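Local coordinates for octopine dehydrogenase (Pecten maximus, PDB 3C7A), which catalyses the NADH-dependent reductive condensation of L-arginine with pyruvate to D-octopine, as well as the reverse reaction, at residues T2-V7 and G82-I87; A110-L115 and A134-M139; F121-R126 and R381-Y386. One frame throughout, in Å; residues are numbered along the deposited sequence.

Overall arrangement
From the N terminus, strand 3-8 meets strand 85-88 in interaction 1, closing a loop of 74 residues that itself holds helices and strands. Interaction 2 follows in series: strand 111-114 pairs with strand 137-141 across a short crossover through helix 121-129. The two contacts share one sheet, for strands 85-88 and 111-114 are neighbours, with a probable hydrogen bond from Val113 N to Val86 O at 2.9 Å. Interaction 3 crosses interaction 2, since 121-126 belongs to that crossover helix while 381-386 comes 254 residues later. It ties the nucleotide-binding part to the C-terminal region. Interactions 2 and 3 touch where Phe121 CZ packs 3.9 Å from Gly114 CA.

Interaction 1 (T2-V7 and G82-I87); sequences TVKVCV and GADVVI
Asp84 reaches across to Lys4 with both its backbone and its carboxylate, at the entrance to a parallel strand pair. Its CB lies 3.6 Å from Lys4 O. With CG anti to its own carbonyl carbon (chi1 -62°), the carboxylate is carried to the Lys4 amide: CG is 4.2 Å from Lys4 N, and OD2 accepts Lys4 N at 3.2 Å through its anti lone pair, almost straight (169°). A water donates to both Asp84 OD2 and Thr2 O, linking the segments again. Lys4 O receives Asp84 N at 3.0 Å, tilted from the carbonyl plane, and a weaker bond from Val85 N. Farther on the ladder becomes regular, with Cys6 N to Val85 O and Ile87 N to Cys6 O both at 3.1 Å and nearly linear. Val5, Val85, Val7 and Ile87 share one sheet face, where Val5 CG1 meets Ile87 CD1 at 4.2 Å; Leu17 of helix 12-21 covers Val7 and Ile87. Lys4 NZ, 6.3 Å from Asp84 OD2, is near but not in contact. OD2 probably replaces a main-chain carbonyl where pairing begins, Ala83 O being bonded instead by Gln107 NE2, in a sheet whose Rossmann-type glycine turn follows strand 3-8.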
loop_
_atom_site.group_PDB
_atom_site.type_symbol
_atom_site.label_atom_id
_atom_site.label_comp_id
_atom_site.label_asym_id
_atom_site.label_seq_id
_atom_site.Cartn_x
_atom_site.Cartn_y
_atom_site.Cartn_z
ATOM N N THR A 2 23.264 19.691 -4.874
ATOM C CA THR A 2 22.058 19.645 -3.998
ATOM C C THR A 2 20.974 18.758 -4.614
ATOM O O THR A 2 20.600 18.941 -5.777
ATOM C CB THR A 2 21.489 21.065 -3.745
ATOM O OG1 THR A 2 22.562 21.975 -3.474
ATOM C CG2 THR A 2 20.520 21.066 -2.563
ATOM N N VAL A 3 20.488 17.796 -3.830
ATOM C CA VAL A 3 19.366 16.942 -4.229
ATOM C C VAL A 3 18.065 17.530 -3.671
ATOM O O VAL A 3 17.966 17.805 -2.472
ATOM C CB VAL A 3 19.552 15.476 -3.741
ATOM C CG1 VAL A 3 18.393 14.594 -4.197
ATOM C CG2 VAL A 3 20.878 14.901 -4.238
ATOM N N LYS A 4 17.079 17.722 -4.548
ATOM C CA LYS A 4 15.806 18.355 -4.181
ATOM C C LYS A 4 14.653 17.346 -4.094
ATOM O O LYS A 4 14.405 16.594 -5.043
ATOM C CB LYS A 4 15.479 19.491 -5.159
ATOM C CG LYS A 4 16.472 20.649 -5.094
ATOM C CD LYS A 4 16.410 21.542 -6.319
ATOM C CE LYS A 4 17.497 22.607 -6.258
ATOM N NZ LYS A 4 17.481 23.515 -7.439
ATOM N N VAL A 5 13.959 17.346 -2.952
ATOM C CA VAL A 5 12.937 16.333 -2.625
ATOM C C VAL A 5 11.593 16.962 -2.208
ATOM O O VAL A 5 11.558 17.850 -1.351
ATOM C CB VAL A 5 13.433 15.381 -1.485
ATOM C CG1 VAL A 5 12.406 14.290 -1.177
ATOM C CG2 VAL A 5 14.785 14.754 -1.831
ATOM N N CYS A 6 10.499 16.488 -2.809
ATOM C CA CYS A 6 9.137 16.903 -2.429
ATOM C C CYS A 6 8.348 15.761 -1.770
ATOM O O CYS A 6 8.210 14.677 -2.348
ATOM C CB CYS A 6 8.370 17.454 -3.643
ATOM S SG CYS A 6 6.624 17.924 -3.338
ATOM N N VAL A 7 7.835 16.019 -0.566
ATOM C CA VAL A 7 7.010 15.060 0.185
ATOM C C VAL A 7 5.526 15.459 0.123
ATOM O O VAL A 7 5.178 16.605 0.420
ATOM C CB VAL A 7 7.462 14.951 1.676
ATOM C CG1 VAL A 7 6.633 13.915 2.432
ATOM C CG2 VAL A 7 8.951 14.622 1.781
ATOM N N GLY A 82 11.449 21.792 -10.545
ATOM C CA GLY A 82 12.880 21.529 -10.347
ATOM C C GLY A 82 13.235 20.355 -9.442
ATOM O O GLY A 82 14.414 20.120 -9.163
ATOM N N ALA A 83 12.224 19.613 -8.991
ATOM C CA ALA A 83 12.428 18.497 -8.057
ATOM C C ALA A 83 13.022 17.250 -8.723
ATOM O O ALA A 83 12.642 16.889 -9.839
ATOM C CB ALA A 83 11.120 18.152 -7.350
ATOM N N ASP A 84 13.951 16.601 -8.018
ATOM C CA ASP A 84 14.607 15.374 -8.492
ATOM C C ASP A 84 13.861 14.097 -8.070
ATOM O O ASP A 84 13.918 13.081 -8.771
ATOM C CB ASP A 84 16.062 15.312 -7.997
ATOM C CG ASP A 84 16.920 16.465 -8.515
ATOM O OD1 ASP A 84 17.004 16.656 -9.750
ATOM O OD2 ASP A 84 17.530 17.173 -7.682
ATOM N N VAL A 85 13.189 14.151 -6.917
ATOM C CA VAL A 85 12.427 13.016 -6.368
ATOM C C VAL A 85 11.072 13.493 -5.810
ATOM O O VAL A 85 11.008 14.532 -5.148
ATOM C CB VAL A 85 13.209 12.277 -5.230
ATOM C CG1 VAL A 85 12.536 10.956 -4.867
ATOM C CG2 VAL A 85 14.668 12.026 -5.611
ATOM N N VAL A 86 10.006 12.735 -6.086
ATOM C CA VAL A 86 8.654 13.021 -5.564
ATOM C C VAL A 86 8.061 11.775 -4.879
ATOM O O VAL A 86 7.881 10.735 -5.521
ATOM C CB VAL A 86 7.686 13.522 -6.683
ATOM C CG1 VAL A 86 6.326 13.909 -6.098
ATOM C CG2 VAL A 86 8.282 14.705 -7.447
ATOM N N ILE A 87 7.755 11.890 -3.582
ATOM C CA ILE A 87 7.327 10.743 -2.758
ATOM C C ILE A 87 5.930 10.928 -2.134
ATOM O O ILE A 87 5.686 11.907 -1.427
ATOM C CB ILE A 87 8.359 10.428 -1.627
ATOM C CG1 ILE A 87 9.774 10.263 -2.201
ATOM C CG2 ILE A 87 7.943 9.177 -0.836
ATOM C CD1 ILE A 87 10.894 10.363 -1.166
HETATM O O HOH W 1 19.062 19.779 -8.288
#

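Interaction 2 (A110-L115 and A134-M139); sequences ALIVGL and AAVSMM
Ile112 is bonded to the neighbouring strand through both its backbone N and its backbone O: the N donates to Ser137 O at 3.2 Å and the O accepts Met139 N at 3.0 Å, in a parallel pair whose axes run 5.0 Å apart at 20°. Gly114 N continues the ladder to Met139 O at 3.0 Å, an oxygen that Val113 CA also approaches in a CA-H...O contact. The side chains divide between two faces. On the one bearing Ile112 and Met138, Ile112 CD1 reaches back to Val136 CG2 at 4.0 Å, the two side chains meeting at a slant. Val136 sets CG1 anti to its carbonyl carbon (chi1 -60°), which places that methyl near Ala110 CB, while its CB sits 3.5 Å from Ala110 O. The other face carries Leu111, Val113, Ser137 and Met139. There Leu111 CD1 packs on Ser137 CB at 3.9 Å and more loosely on Met139 CB, which also faces Val113 CG2 at 4.3 Å. Helix 121-129 connects the two strands in a beta-alpha-beta crossover, and strand 85-88 borders 111-114 on its other edge. Every touching residue is buried, and the backbone N and O of Ile112 are satisfied by the adjoining strand: directional bonds set the register, and apolar contacts add to the pairing, more of them on the face of Leu111, Val113 and Met139.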
loop_
_atom_site.group_PDB
_atom_site.type_symbol
_atom_site.label_atom_id
_atom_site.label_comp_id
_atom_site.label_asym_id
_atom_site.label_seq_id
_atom_site.Cartn_x
_atom_site.Cartn_y
_atom_site.Cartn_z
ATOM N N ALA A 110 12.559 13.047 -13.589
ATOM C CA ALA A 110 12.064 12.834 -12.222
ATOM C C ALA A 110 11.833 11.360 -11.859
ATOM O O ALA A 110 11.514 10.539 -12.725
ATOM C CB ALA A 110 10.792 13.645 -11.989
ATOM N N LEU A 111 11.999 11.045 -10.573
ATOM C CA LEU A 111 11.704 9.718 -10.018
ATOM C C LEU A 111 10.494 9.787 -9.075
ATOM O O LEU A 111 10.535 10.476 -8.052
ATOM C CB LEU A 111 12.934 9.160 -9.282
ATOM C CG LEU A 111 12.839 7.846 -8.489
ATOM C CD1 LEU A 111 12.721 6.625 -9.405
ATOM C CD2 LEU A 111 14.031 7.692 -7.555
ATOM N N ILE A 112 9.428 9.065 -9.428
ATOM C CA ILE A 112 8.163 9.076 -8.673
ATOM C C ILE A 112 8.006 7.800 -7.823
ATOM O O ILE A 112 8.078 6.688 -8.354
ATOM C CB ILE A 112 6.942 9.266 -9.624
ATOM C CG1 ILE A 112 7.143 10.507 -10.509
ATOM C CG2 ILE A 112 5.629 9.353 -8.830
ATOM C CD1 ILE A 112 6.153 10.645 -11.660
ATOM N N VAL A 113 7.784 7.978 -6.516
ATOM C CA VAL A 113 7.805 6.876 -5.532
ATOM C C VAL A 113 6.501 6.743 -4.719
ATOM O O VAL A 113 5.955 7.742 -4.240
ATOM C CB VAL A 113 8.999 7.034 -4.528
ATOM C CG1 VAL A 113 9.154 5.792 -3.646
ATOM C CG2 VAL A 113 10.310 7.329 -5.259
ATOM N N GLY A 114 6.022 5.507 -4.554
ATOM C CA GLY A 114 4.863 5.213 -3.696
ATOM C C GLY A 114 5.248 4.497 -2.407
ATOM O O GLY A 114 5.770 3.379 -2.445
ATOM N N LEU A 115 4.979 5.136 -1.266
ATOM C CA LEU A 115 5.423 4.631 0.042
ATOM C C LEU A 115 4.311 4.645 1.116
ATOM O O LEU A 115 4.252 5.568 1.935
ATOM C CB LEU A 115 6.654 5.430 0.519
ATOM C CG LEU A 115 7.482 4.978 1.735
ATOM C CD1 LEU A 115 8.466 3.869 1.372
ATOM C CD2 LEU A 115 8.217 6.157 2.360
ATOM N N ALA A 134 6.179 7.929 -20.083
ATOM C CA ALA A 134 7.179 7.092 -20.753
ATOM C C ALA A 134 8.610 7.624 -20.588
ATOM O O ALA A 134 9.578 6.935 -20.927
ATOM C CB ALA A 134 6.831 6.923 -22.232
ATOM N N ALA A 135 8.735 8.843 -20.062
ATOM C CA ALA A 135 10.038 9.472 -19.833
ATOM C C ALA A 135 10.560 9.274 -18.404
ATOM O O ALA A 135 11.752 9.017 -18.210
ATOM C CB ALA A 135 9.984 10.961 -20.188
ATOM N N VAL A 136 9.670 9.393 -17.416
ATOM C CA VAL A 136 10.022 9.237 -15.990
ATOM C C VAL A 136 10.147 7.763 -15.555
ATOM O O VAL A 136 9.917 6.856 -16.359
ATOM C CB VAL A 136 9.010 9.979 -15.057
ATOM C CG1 VAL A 136 8.984 11.474 -15.359
ATOM C CG2 VAL A 136 7.604 9.381 -15.175
ATOM N N SER A 137 10.515 7.543 -14.287
ATOM C CA SER A 137 10.568 6.202 -13.676
ATOM C C SER A 137 9.541 6.045 -12.541
ATOM O O SER A 137 9.196 7.027 -11.877
ATOM C CB SER A 137 11.976 5.902 -13.147
ATOM O OG SER A 137 12.922 5.784 -14.198
ATOM N N MET A 138 9.070 4.812 -12.318
ATOM C CA MET A 138 8.056 4.511 -11.287
ATOM C C MET A 138 8.526 3.422 -10.291
ATOM O O MET A 138 8.863 2.307 -10.701
ATOM C CB MET A 138 6.714 4.118 -11.947
ATOM C CG MET A 138 6.039 5.231 -12.779
ATOM S SD MET A 138 4.553 4.753 -13.722
ATOM C CE MET A 138 5.279 3.908 -15.129
ATOM N N MET A 139 8.529 3.754 -8.992
ATOM C CA MET A 139 9.073 2.894 -7.913
ATOM C C MET A 139 8.014 2.584 -6.830
ATOM O O MET A 139 7.385 3.506 -6.310
ATOM C CB MET A 139 10.299 3.583 -7.282
ATOM C CG MET A 139 11.202 2.707 -6.401
ATOM S SD MET A 139 12.611 3.618 -5.702
ATOM C CE MET A 139 13.548 2.294 -4.939
#

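Interaction 3 (F121-R126 and R381-Y386); sequences FEFQCR and RCPQRY
Gln124 and Arg381 supply the direct hydrogen bonds between helix 121-129 and the C-terminal loop. Arg381 NH2 donates to Gln124 OE1 at 2.8 Å, with 163° at the hydrogen, and NE adds a weak bond to the same oxygen. OE1 lies near the guanidinium plane, yet the amide stands 81° from that plane, and NH2 approaches tilted from the carbonyl plane. Gln124 has CG anti to the backbone N (chi1 -174°) and an extended chain beyond, which brings the amide to the arginine's edge. Its NE2 donates to a water at 3.2 Å that also hydrogen-bonds Tyr386 OH.

Among the nonpolar contacts, Phe123 CE2 touches Pro383 CD at 4.2 Å, and Pro383 CB sits over the ring's face, off toward the rim. Phe123 CB meets Tyr386 CD2 at 4.1 Å.

Two polar groups make van der Waals contacts as well: Tyr386 OH lies beside Gln124 CB at 3.9 Å, and Arg381 NH2 approaches the Phe121 ring obliquely, 4.1 Å from CD2.

With an alanine at Gln124 the OE1 acceptor and NE2 donor are gone, which would probably leave the guanidinium less firmly fixed in rotation and the water on Tyr386 OH without one of its partners.

Arg381 NH1 also bonds Ala119 O, and its side chain lies close to that of Gln118, which binds pyruvate. Carbonyl oxygens of Gln124 and Ala119 thus accept its N-H groups, which probably helps to stabilise the buried positive charge, with a weak further bond to His95 ND1.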
loop_
_atom_site.group_PDB
_atom_site.type_symbol
_atom_site.label_atom_id
_atom_site.label_comp_id
_atom_site.label_asym_id
_atom_site.label_seq_id
_atom_site.Cartn_x
_atom_site.Cartn_y
_atom_site.Cartn_z
ATOM N N PHE A 121 -1.286 1.310 -8.769
ATOM C CA PHE A 121 -0.510 2.560 -8.764
ATOM C C PHE A 121 -0.018 2.971 -10.160
ATOM O O PHE A 121 -0.149 4.136 -10.553
ATOM C CB PHE A 121 0.676 2.418 -7.793
ATOM C CG PHE A 121 1.388 3.713 -7.476
ATOM C CD1 PHE A 121 2.607 4.017 -8.079
ATOM C CD2 PHE A 121 0.859 4.610 -6.548
ATOM C CE1 PHE A 121 3.283 5.204 -7.779
ATOM C CE2 PHE A 121 1.524 5.803 -6.241
ATOM C CZ PHE A 121 2.739 6.099 -6.858
ATOM N N GLU A 122 0.533 2.009 -10.901
ATOM C CA GLU A 122 1.135 2.264 -12.217
ATOM C C GLU A 122 0.114 2.576 -13.319
ATOM O O GLU A 122 0.374 3.421 -14.183
ATOM C CB GLU A 122 2.035 1.093 -12.646
ATOM C CG GLU A 122 3.265 0.855 -11.755
ATOM C CD GLU A 122 3.004 -0.103 -10.593
ATOM O OE1 GLU A 122 1.837 -0.493 -10.369
ATOM O OE2 GLU A 122 3.979 -0.473 -9.901
ATOM N N PHE A 123 -1.035 1.895 -13.292
ATOM C CA PHE A 123 -2.106 2.132 -14.275
ATOM C C PHE A 123 -2.666 3.557 -14.182
ATOM O O PHE A 123 -2.941 4.191 -15.209
ATOM C CB PHE A 123 -3.256 1.117 -14.127
ATOM C CG PHE A 123 -2.829 -0.335 -14.196
ATOM C CD1 PHE A 123 -1.904 -0.774 -15.145
ATOM C CD2 PHE A 123 -3.390 -1.272 -13.328
ATOM C CE1 PHE A 123 -1.522 -2.118 -15.207
ATOM C CE2 PHE A 123 -3.017 -2.619 -13.383
ATOM C CZ PHE A 123 -2.080 -3.043 -14.326
ATOM N N GLN A 124 -2.826 4.045 -12.950
ATOM C CA GLN A 124 -3.363 5.384 -12.670
ATOM C C GLN A 124 -2.420 6.503 -13.134
ATOM O O GLN A 124 -2.870 7.498 -13.711
ATOM C CB GLN A 124 -3.678 5.524 -11.170
ATOM C CG GLN A 124 -4.385 6.823 -10.766
ATOM C CD GLN A 124 -4.754 6.869 -9.285
ATOM O OE1 GLN A 124 -3.924 6.607 -8.411
ATOM N NE2 GLN A 124 -6.008 7.212 -9.001
ATOM N N CYS A 125 -1.122 6.328 -12.877
ATOM C CA CYS A 125 -0.086 7.287 -13.284
ATOM C C CYS A 125 -0.016 7.457 -14.808
ATOM O O CYS A 125 0.120 8.579 -15.307
ATOM C CB CYS A 125 1.281 6.858 -12.727
ATOM S SG CYS A 125 2.644 8.043 -12.964
ATOM N N ARG A 126 -0.122 6.342 -15.533
ATOM C CA ARG A 126 -0.085 6.339 -17.000
ATOM C C ARG A 126 -1.264 7.099 -17.625
ATOM O O ARG A 126 -1.086 7.831 -18.603
ATOM C CB ARG A 126 -0.035 4.901 -17.537
ATOM C CG ARG A 126 1.345 4.240 -17.474
ATOM C CD ARG A 126 1.263 2.737 -17.749
ATOM N NE ARG A 126 2.566 2.158 -18.082
ATOM C CZ ARG A 126 2.831 0.852 -18.128
ATOM N NH1 ARG A 126 1.887 -0.043 -17.852
ATOM N NH2 ARG A 126 4.049 0.436 -18.446
ATOM N N ARG A 381 -9.506 0.754 -9.291
ATOM C CA ARG A 381 -8.248 0.858 -10.039
ATOM C C ARG A 381 -7.984 -0.305 -11.012
ATOM O O ARG A 381 -6.840 -0.507 -11.437
ATOM C CB ARG A 381 -7.068 0.977 -9.070
ATOM C CG ARG A 381 -6.753 2.380 -8.581
ATOM C CD ARG A 381 -5.729 2.294 -7.457
ATOM N NE ARG A 381 -4.938 3.510 -7.303
ATOM C CZ ARG A 381 -3.914 3.641 -6.462
ATOM N NH1 ARG A 381 -3.538 2.631 -5.686
ATOM N NH2 ARG A 381 -3.262 4.792 -6.397
ATOM N N CYS A 382 -9.023 -1.068 -11.358
ATOM C CA CYS A 382 -8.880 -2.172 -12.319
ATOM C C CYS A 382 -8.474 -1.648 -13.705
ATOM O O CYS A 382 -8.931 -0.579 -14.115
ATOM C CB CYS A 382 -10.158 -3.026 -12.388
ATOM S SG CYS A 382 -11.644 -2.213 -13.046
ATOM N N PRO A 383 -7.590 -2.383 -14.417
ATOM C CA PRO A 383 -7.063 -1.941 -15.721
ATOM C C PRO A 383 -8.115 -1.603 -16.785
ATOM O O PRO A 383 -7.869 -0.733 -17.626
ATOM C CB PRO A 383 -6.196 -3.125 -16.179
ATOM C CG PRO A 383 -6.590 -4.277 -15.308
ATOM C CD PRO A 383 -7.009 -3.675 -14.010
ATOM N N GLN A 384 -9.267 -2.276 -16.744
ATOM C CA GLN A 384 -10.346 -2.057 -17.720
ATOM C C GLN A 384 -11.036 -0.697 -17.573
ATOM O O GLN A 384 -11.628 -0.191 -18.530
ATOM C CB GLN A 384 -11.387 -3.183 -17.652
ATOM C CG GLN A 384 -10.916 -4.532 -18.204
ATOM C CD GLN A 384 -10.131 -5.364 -17.193
ATOM O OE1 GLN A 384 -9.939 -4.964 -16.040
ATOM N NE2 GLN A 384 -9.675 -6.535 -17.627
ATOM N N ARG A 385 -10.957 -0.117 -16.374
ATOM C CA ARG A 385 -11.518 1.209 -16.094
ATOM C C ARG A 385 -10.821 2.306 -16.909
ATOM O O ARG A 385 -11.431 3.331 -17.228
ATOM C CB ARG A 385 -11.417 1.523 -14.595
ATOM C CG ARG A 385 -12.126 2.799 -14.156
ATOM C CD ARG A 385 -11.184 3.701 -13.368
ATOM N NE ARG A 385 -11.805 4.970 -12.985
ATOM C CZ ARG A 385 -11.881 6.049 -13.763
ATOM N NH1 ARG A 385 -12.467 7.149 -13.307
ATOM N NH2 ARG A 385 -11.381 6.038 -14.994
ATOM N N TYR A 386 -9.549 2.082 -17.239
ATOM C CA TYR A 386 -8.750 3.049 -18.001
ATOM C C TYR A 386 -8.605 2.669 -19.482
ATOM O O TYR A 386 -7.978 3.397 -20.257
ATOM C CB TYR A 386 -7.363 3.224 -17.366
ATOM C CG TYR A 386 -7.369 3.572 -15.890
ATOM C CD1 TYR A 386 -7.689 4.859 -15.453
ATOM C CD2 TYR A 386 -7.033 2.617 -14.929
ATOM C CE1 TYR A 386 -7.688 5.184 -14.094
ATOM C CE2 TYR A 386 -7.027 2.931 -13.567
ATOM C CZ TYR A 386 -7.355 4.215 -13.160
ATOM O OH TYR A 386 -7.350 4.530 -11.819
HETATM O O HOH W 2 -8.282 7.590 -11.209
#